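Local coordinates for protein endoglucanase (Ganoderma lucidum, PDB 5D8Z) that probably hydrolyses internal beta-1,4-glucosidic bonds of cellulose-like glucans, as a glycoside hydrolase family 5 endoglucanase, at residues F32-G37 with G312-G317; V161-H166 with N274-G279; L320-T325 with T332-V337. All blocks are in the same frame, centred on the assembly; numbering follows the deposited sequence.

Contact 1 (F32-G37 with G312-G317)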
ATOM      1  N   PHE A  32      -0.359  11.011  -6.383  1.00 36.70           N
ATOM      2  CA  PHE A  32       0.954  10.950  -7.043  1.00 35.06           C
ATOM      3  C   PHE A  32       0.989   9.758  -7.986  1.00 39.82           C
ATOM      4  O   PHE A  32       1.900   9.650  -8.838  1.00 44.02           O
ATOM      5  CB  PHE A  32       2.098  10.812  -6.040  1.00 31.70           C
ATOM      6  CG  PHE A  32       2.539  12.101  -5.418  1.00 29.05           C
ATOM      7  CD1 PHE A  32       3.344  12.967  -6.107  1.00 27.91           C
ATOM      8  CD2 PHE A  32       2.164  12.428  -4.117  1.00 29.40           C
ATOM      9  CE1 PHE A  32       3.768  14.152  -5.525  1.00 29.98           C
ATOM     10  CE2 PHE A  32       2.575  13.611  -3.526  1.00 29.45           C
ATOM     11  CZ  PHE A  32       3.390  14.480  -4.230  1.00 29.72           C
ATOM     12  N   ASP A  33       0.033   8.843  -7.812  1.00 38.20           N
ATOM     13  CA  ASP A  33      -0.025   7.652  -8.646  1.00 37.58           C
ATOM     14  C   ASP A  33      -0.838   7.875  -9.889  1.00 35.93           C
ATOM     15  O   ASP A  33      -1.033   6.955 -10.651  1.00 34.82           O
ATOM     16  CB  ASP A  33      -0.624   6.475  -7.873  1.00 37.64           C
ATOM     17  CG  ASP A  33      -1.973   6.807  -7.246  1.00 37.94           C
ATOM     18  OD1 ASP A  33      -1.989   7.752  -6.428  1.00 33.63           O
ATOM     19  OD2 ASP A  33      -3.000   6.137  -7.569  1.00 40.10           O
ATOM     20  N   PHE A  34      -1.355   9.068 -10.108  1.00 38.64           N
ATOM     21  CA  PHE A  34      -2.261   9.206 -11.245  1.00 43.05           C
ATOM     22  C   PHE A  34      -1.497   9.151 -12.558  1.00 46.48           C
ATOM     23  O   PHE A  34      -0.323   9.502 -12.637  1.00 51.01           O
ATOM     24  CB  PHE A  34      -3.132  10.441 -11.149  1.00 40.61           C
ATOM     25  CG  PHE A  34      -4.180  10.361 -10.087  1.00 42.20           C
ATOM     26  CD1 PHE A  34      -4.324   9.230  -9.286  1.00 43.78           C
ATOM     27  CD2 PHE A  34      -5.051  11.427  -9.896  1.00 45.72           C
ATOM     28  CE1 PHE A  34      -5.299   9.189  -8.302  1.00 46.72           C
ATOM     29  CE2 PHE A  34      -6.039  11.387  -8.918  1.00 47.78           C
ATOM     30  CZ  PHE A  34      -6.162  10.266  -8.117  1.00 47.56           C
ATOM     31  N   GLY A  35      -2.159   8.634 -13.577  1.00 49.59           N
ATOM     32  CA  GLY A  35      -1.459   8.273 -14.804  1.00 55.16           C
ATOM     33  C   GLY A  35      -0.368   7.228 -14.582  1.00 56.00           C
ATOM     34  O   GLY A  35       0.635   7.214 -15.289  1.00 57.98           O
ATOM     35  N   CYS A  36      -0.541   6.375 -13.584  1.00 52.39           N
ATOM     36  CA  CYS A  36       0.241   5.178 -13.506  1.00 53.94           C
ATOM     37  C   CYS A  36      -0.621   4.071 -14.071  1.00 48.17           C
ATOM     38  O   CYS A  36      -1.759   3.903 -13.706  1.00 50.13           O
ATOM     39  CB  CYS A  36       0.686   4.912 -12.070  1.00 60.25           C
ATOM     40  SG  CYS A  36       2.082   5.973 -11.589  1.00 67.47           S
ATOM     41  N   GLY A  37      -0.108   3.348 -15.032  1.00 46.57           N
ATOM     42  CA  GLY A  37      -0.914   2.303 -15.633  1.00 45.71           C
ATOM     43  C   GLY A  37      -0.557   0.973 -15.022  1.00 42.46           C
ATOM     44  O   GLY A  37       0.540   0.800 -14.459  1.00 40.67           O
ATOM     45  N   GLY A 312      -7.545  11.149  -0.561  1.00 32.53           N
ATOM     46  CA  GLY A 312      -6.618  11.989  -1.324  1.00 33.55           C
ATOM     47  C   GLY A 312      -7.381  12.801  -2.349  1.00 34.29           C
ATOM     48  O   GLY A 312      -8.334  13.505  -1.984  1.00 35.17           O
ATOM     49  N   ASN A 313      -7.017  12.754  -3.625  1.00 33.42           N
ATOM     50  CA  ASN A 313      -7.799  13.582  -4.518  1.00 38.95           C
ATOM     51  C   ASN A 313      -8.504  12.878  -5.642  1.00 39.77           C
ATOM     52  O   ASN A 313      -8.356  13.179  -6.802  1.00 39.83           O
ATOM     53  CB  ASN A 313      -7.079  14.891  -4.913  1.00 42.77           C
ATOM     54  CG  ASN A 313      -5.786  14.656  -5.560  1.00 39.42           C
ATOM     55  OD1 ASN A 313      -5.549  13.575  -6.078  1.00 42.10           O
ATOM     56  ND2 ASN A 313      -4.934  15.654  -5.546  1.00 37.56           N
ATOM     57  N   PHE A 314      -9.341  11.954  -5.211  1.00 45.14           N
ATOM     58  CA  PHE A 314     -10.401  11.416  -6.016  1.00 45.48           C
ATOM     59  C   PHE A 314     -11.579  12.368  -5.908  1.00 45.63           C
ATOM     60  O   PHE A 314     -11.823  12.906  -4.862  1.00 44.65           O
ATOM     61  CB  PHE A 314     -10.782  10.014  -5.495  1.00 44.37           C
ATOM     62  CG  PHE A 314      -9.867   8.910  -5.985  1.00 41.48           C
ATOM     63  CD1 PHE A 314     -10.049   8.344  -7.243  1.00 40.46           C
ATOM     64  CD2 PHE A 314      -8.828   8.444  -5.205  1.00 40.58           C
ATOM     65  CE1 PHE A 314      -9.211   7.347  -7.708  1.00 37.55           C
ATOM     66  CE2 PHE A 314      -7.985   7.443  -5.671  1.00 40.63           C
ATOM     67  CZ  PHE A 314      -8.177   6.902  -6.928  1.00 39.13           C
ATOM     68  N   TYR A 315     -12.299  12.570  -7.005  1.00 55.62           N
ATOM     69  CA  TYR A 315     -13.569  13.320  -6.997  1.00 59.38           C
ATOM     70  C   TYR A 315     -14.639  12.617  -6.153  1.00 60.08           C
ATOM     71  O   TYR A 315     -14.466  11.474  -5.738  1.00 60.76           O
ATOM     72  CB  TYR A 315     -14.071  13.508  -8.426  1.00 61.00           C
ATOM     73  CG  TYR A 315     -13.109  14.290  -9.316  1.00 64.63           C
ATOM     74  CD1 TYR A 315     -12.789  13.834 -10.611  1.00 68.69           C
ATOM     75  CD2 TYR A 315     -12.518  15.482  -8.871  1.00 61.31           C
ATOM     76  CE1 TYR A 315     -11.919  14.542 -11.434  1.00 67.09           C
ATOM     77  CE2 TYR A 315     -11.643  16.199  -9.683  1.00 65.20           C
ATOM     78  CZ  TYR A 315     -11.346  15.725 -10.961  1.00 68.41           C
ATOM     79  OH  TYR A 315     -10.475  16.419 -11.767  1.00 64.06           O
ATOM     80  N   GLN A 316     -15.739  13.299  -5.876  1.00 62.54           N
ATOM     81  CA  GLN A 316     -16.690  12.767  -4.897  1.00 68.76           C
ATOM     82  C   GLN A 316     -17.363  11.485  -5.411  1.00 63.98           C
ATOM     83  O   GLN A 316     -17.491  10.494  -4.687  1.00 63.81           O
ATOM     84  CB  GLN A 316     -17.727  13.828  -4.539  1.00 77.15           C
ATOM     85  CG  GLN A 316     -18.512  13.565  -3.250  1.00 82.70           C
ATOM     86  CD  GLN A 316     -19.779  14.440  -3.123  1.00 81.56           C
ATOM     87  OE1 GLN A 316     -20.511  14.346  -2.132  1.00 67.39           O
ATOM     88  NE2 GLN A 316     -20.033  15.295  -4.127  1.00 76.50           N
ATOM     89  N   GLY A 317     -17.747  11.492  -6.681  1.00 60.05           N
ATOM     90  CA  GLY A 317     -18.462  10.371  -7.271  1.00 57.11           C
ATOM     91  C   GLY A 317     -17.626   9.140  -7.554  1.00 55.00           C
ATOM     92  O   GLY A 317     -18.076   8.186  -8.179  1.00 47.43           O
TER

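Contact 2 (V161-H166 with N274-G279). With BGC (beta-D-glucopyranose), chain C.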
ATOM      1  N   VAL A 161       7.519  -2.239  -0.950  1.00 32.76           N
ATOM      2  CA  VAL A 161       8.457  -2.542  -2.020  1.00 31.91           C
ATOM      3  C   VAL A 161       7.825  -2.355  -3.382  1.00 30.17           C
ATOM      4  O   VAL A 161       8.395  -1.705  -4.239  1.00 28.89           O
ATOM      5  CB  VAL A 161       8.991  -3.989  -1.905  1.00 33.66           C
ATOM      6  CG1 VAL A 161       9.761  -4.388  -3.145  1.00 34.88           C
ATOM      7  CG2 VAL A 161       9.904  -4.137  -0.698  1.00 34.81           C
ATOM      8  N   MET A 162       6.646  -2.916  -3.588  1.00 29.59           N
ATOM      9  CA  MET A 162       6.023  -2.797  -4.875  1.00 31.08           C
ATOM     10  C   MET A 162       4.549  -3.065  -4.828  1.00 33.42           C
ATOM     11  O   MET A 162       4.106  -4.035  -4.237  1.00 35.61           O
ATOM     12  CB  MET A 162       6.643  -3.787  -5.842  1.00 32.28           C
ATOM     13  CG  MET A 162       5.989  -3.797  -7.222  1.00 32.46           C
ATOM     14  SD  MET A 162       6.090  -2.237  -8.122  1.00 35.56           S
ATOM     15  CE  MET A 162       7.859  -1.975  -8.121  1.00 35.63           C
ATOM     16  N   ASN A 163       3.802  -2.225  -5.525  1.00 35.99           N
ATOM     17  CA  ASN A 163       2.371  -2.322  -5.536  1.00 37.16           C
ATOM     18  C   ASN A 163       1.869  -3.286  -6.579  1.00 38.99           C
ATOM     19  O   ASN A 163       2.209  -3.169  -7.738  1.00 43.33           O
ATOM     20  CB  ASN A 163       1.772  -0.987  -5.864  1.00 37.33           C
ATOM     21  CG  ASN A 163       0.282  -1.050  -5.899  1.00 36.66           C
ATOM     22  OD1 ASN A 163      -0.354  -1.192  -4.865  1.00 38.37           O
ATOM     23  ND2 ASN A 163      -0.290  -0.955  -7.082  1.00 36.53           N
ATOM     24  N   GLU A 164       1.032  -4.219  -6.154  1.00 41.96           N
ATOM     25  CA  GLU A 164       0.291  -5.142  -7.039  1.00 38.80           C
ATOM     26  C   GLU A 164       0.995  -5.796  -8.230  1.00 36.45           C
ATOM     27  O   GLU A 164       0.546  -5.671  -9.362  1.00 41.93           O
ATOM     28  CB  GLU A 164      -1.003  -4.482  -7.489  1.00 39.41           C
ATOM     29  CG  GLU A 164      -2.024  -4.434  -6.379  1.00 43.32           C
ATOM     30  CD  GLU A 164      -3.393  -3.946  -6.836  1.00 49.36           C
ATOM     31  OE1 GLU A 164      -3.497  -3.481  -7.988  1.00 51.17           O
ATOM     32  OE2 GLU A 164      -4.372  -4.025  -6.033  1.00 55.72           O
ATOM     33  N   PRO A 165       2.061  -6.549  -7.977  1.00 35.70           N
ATOM     34  CA  PRO A 165       2.582  -7.387  -9.049  1.00 35.38           C
ATOM     35  C   PRO A 165       1.494  -8.294  -9.615  1.00 36.92           C
ATOM     36  O   PRO A 165       0.655  -8.805  -8.870  1.00 40.36           O
ATOM     37  CB  PRO A 165       3.640  -8.240  -8.368  1.00 35.56           C
ATOM     38  CG  PRO A 165       3.948  -7.592  -7.044  1.00 35.67           C
ATOM     39  CD  PRO A 165       2.851  -6.625  -6.732  1.00 37.77           C
ATOM     40  N   HIS A 166       1.491  -8.465 -10.924  1.00 35.99           N
ATOM     41  CA  HIS A 166       0.511  -9.283 -11.556  1.00 36.06           C
ATOM     42  C   HIS A 166       1.089  -9.818 -12.830  1.00 38.99           C
ATOM     43  O   HIS A 166       2.058  -9.284 -13.338  1.00 37.01           O
ATOM     44  CB  HIS A 166      -0.742  -8.499 -11.833  1.00 37.90           C
ATOM     45  CG  HIS A 166      -0.610  -7.511 -12.944  1.00 40.79           C
ATOM     46  ND1 HIS A 166      -0.777  -7.854 -14.266  1.00 42.58           N
ATOM     47  CD2 HIS A 166      -0.353  -6.183 -12.927  1.00 40.31           C
ATOM     48  CE1 HIS A 166      -0.613  -6.783 -15.018  1.00 42.59           C
ATOM     49  NE2 HIS A 166      -0.354  -5.756 -14.230  1.00 39.78           N
ATOM     50  N   ASN A 274      -2.843  -5.917   5.089  1.00 46.81           N
ATOM     51  CA  ASN A 274      -3.743  -5.652   3.999  1.00 44.67           C
ATOM     52  C   ASN A 274      -3.723  -4.194   3.587  1.00 43.93           C
ATOM     53  O   ASN A 274      -4.466  -3.384   4.139  1.00 44.73           O
ATOM     54  CB  ASN A 274      -5.157  -6.037   4.383  1.00 42.95           C
ATOM     55  CG  ASN A 274      -6.091  -5.848   3.248  1.00 42.12           C
ATOM     56  OD1 ASN A 274      -5.655  -5.770   2.092  1.00 41.23           O
ATOM     57  ND2 ASN A 274      -7.372  -5.754   3.545  1.00 41.31           N
ATOM     58  N   THR A 275      -2.902  -3.861   2.597  1.00 40.29           N
ATOM     59  CA  THR A 275      -2.648  -2.464   2.270  1.00 39.24           C
ATOM     60  C   THR A 275      -3.626  -1.851   1.264  1.00 39.01           C
ATOM     61  O   THR A 275      -3.543  -0.680   0.956  1.00 39.95           O
ATOM     62  CB  THR A 275      -1.221  -2.313   1.744  1.00 38.75           C
ATOM     63  OG1 THR A 275      -0.941  -3.395   0.844  1.00 37.51           O
ATOM     64  CG2 THR A 275      -0.245  -2.339   2.883  1.00 36.86           C
ATOM     65  N   GLU A 276      -4.540  -2.638   0.742  1.00 40.42           N
ATOM     66  CA  GLU A 276      -5.565  -2.111  -0.136  1.00 42.93           C
ATOM     67  C   GLU A 276      -6.857  -2.918   0.035  1.00 41.95           C
ATOM     68  O   GLU A 276      -6.862  -4.145  -0.099  1.00 38.17           O
ATOM     69  CB  GLU A 276      -5.103  -2.154  -1.597  1.00 44.22           C
ATOM     70  CG  GLU A 276      -4.738  -0.806  -2.197  1.00 47.76           C
ATOM     71  CD  GLU A 276      -4.373  -0.880  -3.683  1.00 53.05           C
ATOM     72  OE1 GLU A 276      -5.182  -1.391  -4.499  1.00 58.10           O
ATOM     73  OE2 GLU A 276      -3.263  -0.415  -4.052  1.00 58.59           O
ATOM     74  N   THR A 277      -7.940  -2.213   0.338  1.00 39.92           N
ATOM     75  CA  THR A 277      -9.288  -2.793   0.312  1.00 39.08           C
ATOM     76  C   THR A 277     -10.319  -1.674   0.324  1.00 36.95           C
ATOM     77  O   THR A 277     -10.030  -0.551   0.729  1.00 36.03           O
ATOM     78  CB  THR A 277      -9.586  -3.755   1.518  1.00 39.49           C
ATOM     79  OG1 THR A 277     -10.863  -4.410   1.325  1.00 40.31           O
ATOM     80  CG2 THR A 277      -9.605  -3.015   2.858  1.00 34.45           C
ATOM     81  N   GLY A 278     -11.524  -1.998  -0.107  1.00 37.95           N
ATOM     82  CA  GLY A 278     -12.652  -1.106   0.057  1.00 39.51           C
ATOM     83  C   GLY A 278     -13.890  -1.498  -0.721  1.00 40.40           C
ATOM     84  O   GLY A 278     -13.972  -2.575  -1.352  1.00 42.27           O
ATOM     85  N   GLY A 279     -14.858  -0.598  -0.675  1.00 39.85           N
ATOM     86  CA  GLY A 279     -16.047  -0.743  -1.455  1.00 40.92           C
ATOM     87  C   GLY A 279     -16.886   0.501  -1.532  1.00 42.66           C
ATOM     88  O   GLY A 279     -16.513   1.554  -1.040  1.00 40.00           O
TER
HETATM   89  C2  BGC C   2      -7.636  -3.518 -11.365  1.00 80.07           C
HETATM   90  C3  BGC C   2      -7.004  -2.540 -10.350  1.00 82.25           C
HETATM   91  C4  BGC C   2      -7.057  -3.051  -8.921  1.00 76.48           C
HETATM   92  C5  BGC C   2      -6.582  -4.517  -8.849  1.00 74.28           C
HETATM   93  C6  BGC C   2      -6.874  -5.129  -7.480  1.00 72.61           C
HETATM   94  C1  BGC C   2      -7.268  -5.013 -11.170  1.00 84.47           C
HETATM   95  O2  BGC C   2      -7.236  -3.102 -12.675  1.00 64.47           O
HETATM   96  O3  BGC C   2      -7.671  -1.261 -10.315  1.00 88.65           O
HETATM   97  O4  BGC C   2      -6.322  -2.100  -8.114  1.00 68.78           O
HETATM   98  O5  BGC C   2      -7.244  -5.383  -9.786  1.00 82.82           O
HETATM   99  O6  BGC C   2      -7.805  -6.213  -7.566  1.00 64.45           O

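Contact 3 (L320-T325 with T332-V337)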
ATOM      1  N   LEU A 320     -15.123   4.029  -5.249  1.00 43.92           N
ATOM      2  CA  LEU A 320     -14.535   3.543  -3.976  1.00 40.28           C
ATOM      3  C   LEU A 320     -14.133   4.667  -3.078  1.00 37.73           C
ATOM      4  O   LEU A 320     -13.224   4.535  -2.285  1.00 39.47           O
ATOM      5  CB  LEU A 320     -13.317   2.644  -4.226  1.00 41.17           C
ATOM      6  CG  LEU A 320     -13.484   1.157  -3.894  1.00 43.78           C
ATOM      7  CD1 LEU A 320     -14.680   0.577  -4.621  1.00 48.55           C
ATOM      8  CD2 LEU A 320     -12.231   0.375  -4.257  1.00 44.83           C
ATOM      9  N   GLY A 321     -14.837   5.778  -3.170  1.00 40.07           N
ATOM     10  CA  GLY A 321     -14.412   6.997  -2.491  1.00 40.64           C
ATOM     11  C   GLY A 321     -14.455   6.936  -0.981  1.00 38.93           C
ATOM     12  O   GLY A 321     -15.341   6.333  -0.385  1.00 45.37           O
ATOM     13  N   GLU A 322     -13.458   7.555  -0.383  1.00 38.92           N
ATOM     14  CA  GLU A 322     -13.325   7.697   1.056  1.00 39.39           C
ATOM     15  C   GLU A 322     -12.943   9.130   1.448  1.00 39.22           C
ATOM     16  O   GLU A 322     -12.705   9.409   2.618  1.00 44.61           O
ATOM     17  CB  GLU A 322     -12.276   6.708   1.579  1.00 41.17           C
ATOM     18  CG  GLU A 322     -12.724   5.255   1.430  1.00 43.68           C
ATOM     19  CD  GLU A 322     -11.701   4.224   1.902  1.00 45.67           C
ATOM     20  OE1 GLU A 322     -10.636   4.584   2.469  1.00 49.19           O
ATOM     21  OE2 GLU A 322     -11.972   3.026   1.688  1.00 45.51           O
ATOM     22  N   VAL A 323     -12.966  10.058   0.494  1.00 39.11           N
ATOM     23  CA  VAL A 323     -12.576  11.433   0.777  1.00 37.95           C
ATOM     24  C   VAL A 323     -13.631  12.094   1.674  1.00 36.70           C
ATOM     25  O   VAL A 323     -14.803  12.164   1.317  1.00 41.99           O
ATOM     26  CB  VAL A 323     -12.397  12.279  -0.501  1.00 37.22           C
ATOM     27  CG1 VAL A 323     -11.995  13.702  -0.134  1.00 36.29           C
ATOM     28  CG2 VAL A 323     -11.349  11.664  -1.414  1.00 36.71           C
ATOM     29  N   PRO A 324     -13.210  12.586   2.835  1.00 33.45           N
ATOM     30  CA  PRO A 324     -14.092  13.321   3.673  1.00 35.55           C
ATOM     31  C   PRO A 324     -14.234  14.758   3.194  1.00 38.62           C
ATOM     32  O   PRO A 324     -13.483  15.197   2.337  1.00 42.82           O
ATOM     33  CB  PRO A 324     -13.349  13.308   5.014  1.00 35.96           C
ATOM     34  CG  PRO A 324     -11.925  13.433   4.608  1.00 34.59           C
ATOM     35  CD  PRO A 324     -11.830  12.605   3.361  1.00 34.59           C
ATOM     36  N   THR A 325     -15.148  15.492   3.817  1.00 40.32           N
ATOM     37  CA  THR A 325     -15.496  16.842   3.446  1.00 38.09           C
ATOM     38  C   THR A 325     -15.165  17.812   4.586  1.00 39.67           C
ATOM     39  O   THR A 325     -15.485  17.534   5.758  1.00 36.86           O
ATOM     40  CB  THR A 325     -17.019  16.882   3.170  1.00 38.43           C
ATOM     41  OG1 THR A 325     -17.387  15.814   2.284  1.00 38.78           O
ATOM     42  CG2 THR A 325     -17.433  18.184   2.574  1.00 37.36           C
ATOM     43  N   THR A 332     -16.460  15.480   7.516  1.00 45.91           N
ATOM     44  CA  THR A 332     -17.563  14.540   7.441  1.00 45.55           C
ATOM     45  C   THR A 332     -17.076  13.427   6.576  1.00 45.35           C
ATOM     46  O   THR A 332     -16.565  13.688   5.503  1.00 44.61           O
ATOM     47  CB  THR A 332     -18.829  15.240   6.857  1.00 48.85           C
ATOM     48  OG1 THR A 332     -19.616  15.725   7.947  1.00 42.79           O
ATOM     49  CG2 THR A 332     -19.723  14.322   5.986  1.00 49.74           C
ATOM     50  N   ASP A 333     -17.228  12.189   7.040  1.00 43.48           N
ATOM     51  CA  ASP A 333     -16.739  11.049   6.284  1.00 45.63           C
ATOM     52  C   ASP A 333     -17.709  10.491   5.273  1.00 44.37           C
ATOM     53  O   ASP A 333     -18.889  10.747   5.311  1.00 47.04           O
ATOM     54  CB  ASP A 333     -16.353   9.932   7.249  1.00 47.53           C
ATOM     55  CG  ASP A 333     -15.149  10.285   8.059  1.00 49.24           C
ATOM     56  OD1 ASP A 333     -15.198  10.145   9.294  1.00 58.15           O
ATOM     57  OD2 ASP A 333     -14.156  10.754   7.462  1.00 49.45           O
ATOM     58  N   THR A 334     -17.202   9.664   4.385  1.00 45.75           N
ATOM     59  CA  THR A 334     -18.087   8.922   3.536  1.00 44.89           C
ATOM     60  C   THR A 334     -18.774   7.920   4.418  1.00 44.96           C
ATOM     61  O   THR A 334     -18.377   7.714   5.565  1.00 46.13           O
ATOM     62  CB  THR A 334     -17.353   8.193   2.399  1.00 46.14           C
ATOM     63  OG1 THR A 334     -16.471   7.209   2.953  1.00 47.32           O
ATOM     64  CG2 THR A 334     -16.586   9.201   1.529  1.00 45.39           C
ATOM     65  N   ALA A 335     -19.823   7.320   3.870  1.00 45.98           N
ATOM     66  CA  ALA A 335     -20.640   6.348   4.573  1.00 45.42           C
ATOM     67  C   ALA A 335     -19.808   5.181   5.117  1.00 49.54           C
ATOM     68  O   ALA A 335     -19.974   4.774   6.274  1.00 47.78           O
ATOM     69  CB  ALA A 335     -21.690   5.815   3.625  1.00 44.08           C
ATOM     70  N   LEU A 336     -18.924   4.652   4.266  1.00 49.44           N
ATOM     71  CA  LEU A 336     -18.250   3.383   4.521  1.00 48.30           C
ATOM     72  C   LEU A 336     -17.157   3.516   5.552  1.00 50.81           C
ATOM     73  O   LEU A 336     -16.878   2.581   6.319  1.00 49.58           O
ATOM     74  CB  LEU A 336     -17.630   2.861   3.242  1.00 48.98           C
ATOM     75  CG  LEU A 336     -16.913   1.523   3.348  1.00 47.44           C
ATOM     76  CD1 LEU A 336     -17.840   0.484   3.926  1.00 50.54           C
ATOM     77  CD2 LEU A 336     -16.432   1.088   1.986  1.00 46.26           C
ATOM     78  N   VAL A 337     -16.540   4.684   5.561  1.00 47.62           N
ATOM     79  CA  VAL A 337     -15.565   4.995   6.568  1.00 47.11           C
ATOM     80  C   VAL A 337     -16.206   5.131   7.951  1.00 49.28           C
ATOM     81  O   VAL A 337     -15.627   4.678   8.953  1.00 49.22           O
ATOM     82  CB  VAL A 337     -14.800   6.279   6.222  1.00 44.95           C
ATOM     83  CG1 VAL A 337     -13.849   6.657   7.352  1.00 46.88           C
ATOM     84  CG2 VAL A 337     -14.019   6.080   4.950  1.00 43.30           C
TER
HETATM   85  O   HOH W   1     -17.398  13.131   2.592  1.00 42.28           O

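Contact 1 (F32-G37 with G312-G317)
Phe34 reaches over from the loop behind strand 24-30 to Asn313 and Phe314, which follow strand 303-312. These are the first and last strands of the eight-stranded barrel, and the contact therefore spans the seam at which the barrel closes, on the side where the strands end; a backbone hydrogen bond between Asn313 and Ala30 fastens the same seam. Along 32-37, Phe32 takes no part across the contact, its ring packing among Phe83, Tyr101 and Leu104. Asp33 ties its OD1 to the backbone N of Gly31 and starts a type II beta turn, closed by a weak hydrogen bond from Cys36 N to Asp33 O. Phe34 is the second residue of that turn, with CG anti to its carbonyl carbon (chi1 -71°), and its CB points toward the other loop. The rim of its ring meets both partners, through CE2 and CE1. CE2 lies 3.6 Å from the backbone O of Asn313, which sits in the plane of the ring. CE1 comes to 3.9 Å from CZ of Phe314, while CZ of Phe34 stands 4.0 Å above the centre of the Phe314 ring. The stack is thus T-shaped, with centroids 5.2 Å apart and planes at 66°. With an alanine in place of Phe34, the face of Phe314 would probably lose its aromatic neighbour and a gap would open between the loops. Gly35 takes the positive phi of the turn, and Cys36 is pinned by its disulfide to Cys42. The geometry is consistent with a weak electrostatic component, the weakly positive C-H edge of Phe34 facing a carbonyl oxygen and a pi face.

Contact 2 (V161-H166 with N274-G279)
Glu276 extends from strand 272-277 to meet Asn163 and Glu164, and its two carboxylate oxygens divide these partners between them. Its CB leaves the strand in the direction of the 161-166 loop, and CG carries on in an extended chain. These two carbons carry the carboxylate across; the side chain also packs on His235. CD then comes to 3.9 Å from Glu164 OE2. At the tip, OE1 is 3.2 Å from that same OE2, oxygen against oxygen, and is hydrogen-bonded to the OH of Tyr237. The two carboxylate planes are turned 47° apart, their side chains meeting at about a right angle. Such a pair, one glutamate after strand 157-160 and the other on strand 272-277, the fourth and seventh of the barrel, is characteristic of clan GH-A, to which GH5 belongs. By analogy with relatives, Glu164, in an Asn-Glu-Pro sequence, is probably the general acid/base and Glu276 probably the nucleophile. The second oxygen, OE2 of Glu276, stands 3.1 Å from Asn163 OD1, again two acceptors facing each other, and Arg76 makes sense of the arrangement: one of its nitrogens forms a salt bridge with OE2 and another donates to OD1. CG of Asn163, anti to the backbone N (chi1 179°), carries the amide toward Glu276, and the amide plane is only 27° from the plane of the Glu276 carboxylate. Glu164, for its part, is held at OE2 by His235 ND1, while its OE1 accepts a hydrogen bond of 3.1 Å from O4 of the bound glucose. That hydroxyl oxygen is 3.9 Å from OE1 of Glu276.

Contact 3 (L320-T325 with T332-V337)
The backbone O of Thr332 is gripped twice, by the N of Thr325 at 2.8 Å and by a bound water at 3.1 Å. The N-H...O hydrogen bond is fairly straight, 154° at the hydrogen, and arrives in the carbonyl plane. It belongs to the hydrogen-bonded antiparallel pair Thr325-Thr332 at the open end of a small beta-hairpin, strands 325-327 and 330-332, whose legs continue into the two segments. The water knits the first leg together as well: it donates to Val323 O at 3.0 Å and accepts from Thr325 OG1 at 2.7 Å, so that one molecule bridges Val323 O, Thr325 OG1 and Thr332 O. Past the hairpin the second leg becomes helix 335-341, with Thr334 as its N-cap residue. Its OG1 occupies the crowded position between backbone N and carbonyl carbon (chi1 64°), a rotation that sends CG2 against the opposite leg. There the methyl rests 3.5 Å from Val323 O and 3.6 Å from Glu322 CA. Asn281 bonds to both legs, giving its ND2 to Gly321 O and its OD1 to Leu336 N in the first turn of the helix. OD2 of Asp333 lies 3.6 Å from CB of Pro324. That carboxylate oxygen has its polar partner in His65 of helix 59-68, the helix on which Pro324 also packs. Farther along, the extended chain of Glu322 passes Val337 at about a right angle, its CG lying 3.8 Å from the CG2 methyl of the valine.

In the fold
The three contacts sit at different depths in a TIM barrel. Contact 2 lies about 5 Å from the centre of the chain, with Glu164 and Glu276 in the glycan pocket. Contact 1 closes the barrel seam, its centre about 15 Å from that of contact 2, and the side chain of Phe314 lies about 9 Å from a bound glucose. Contact 3 is more peripheral, its centre about 19 Å from that of contact 2. It nevertheless touches both others: Val323 CG2 packs 3.6 Å from Gly312 O of contact 1, and Leu320 CD1 lies 3.7 Å from Gly279 CA of contact 2. In sequence, contact 2 falls between the segments of contact 1; contact 3 follows both.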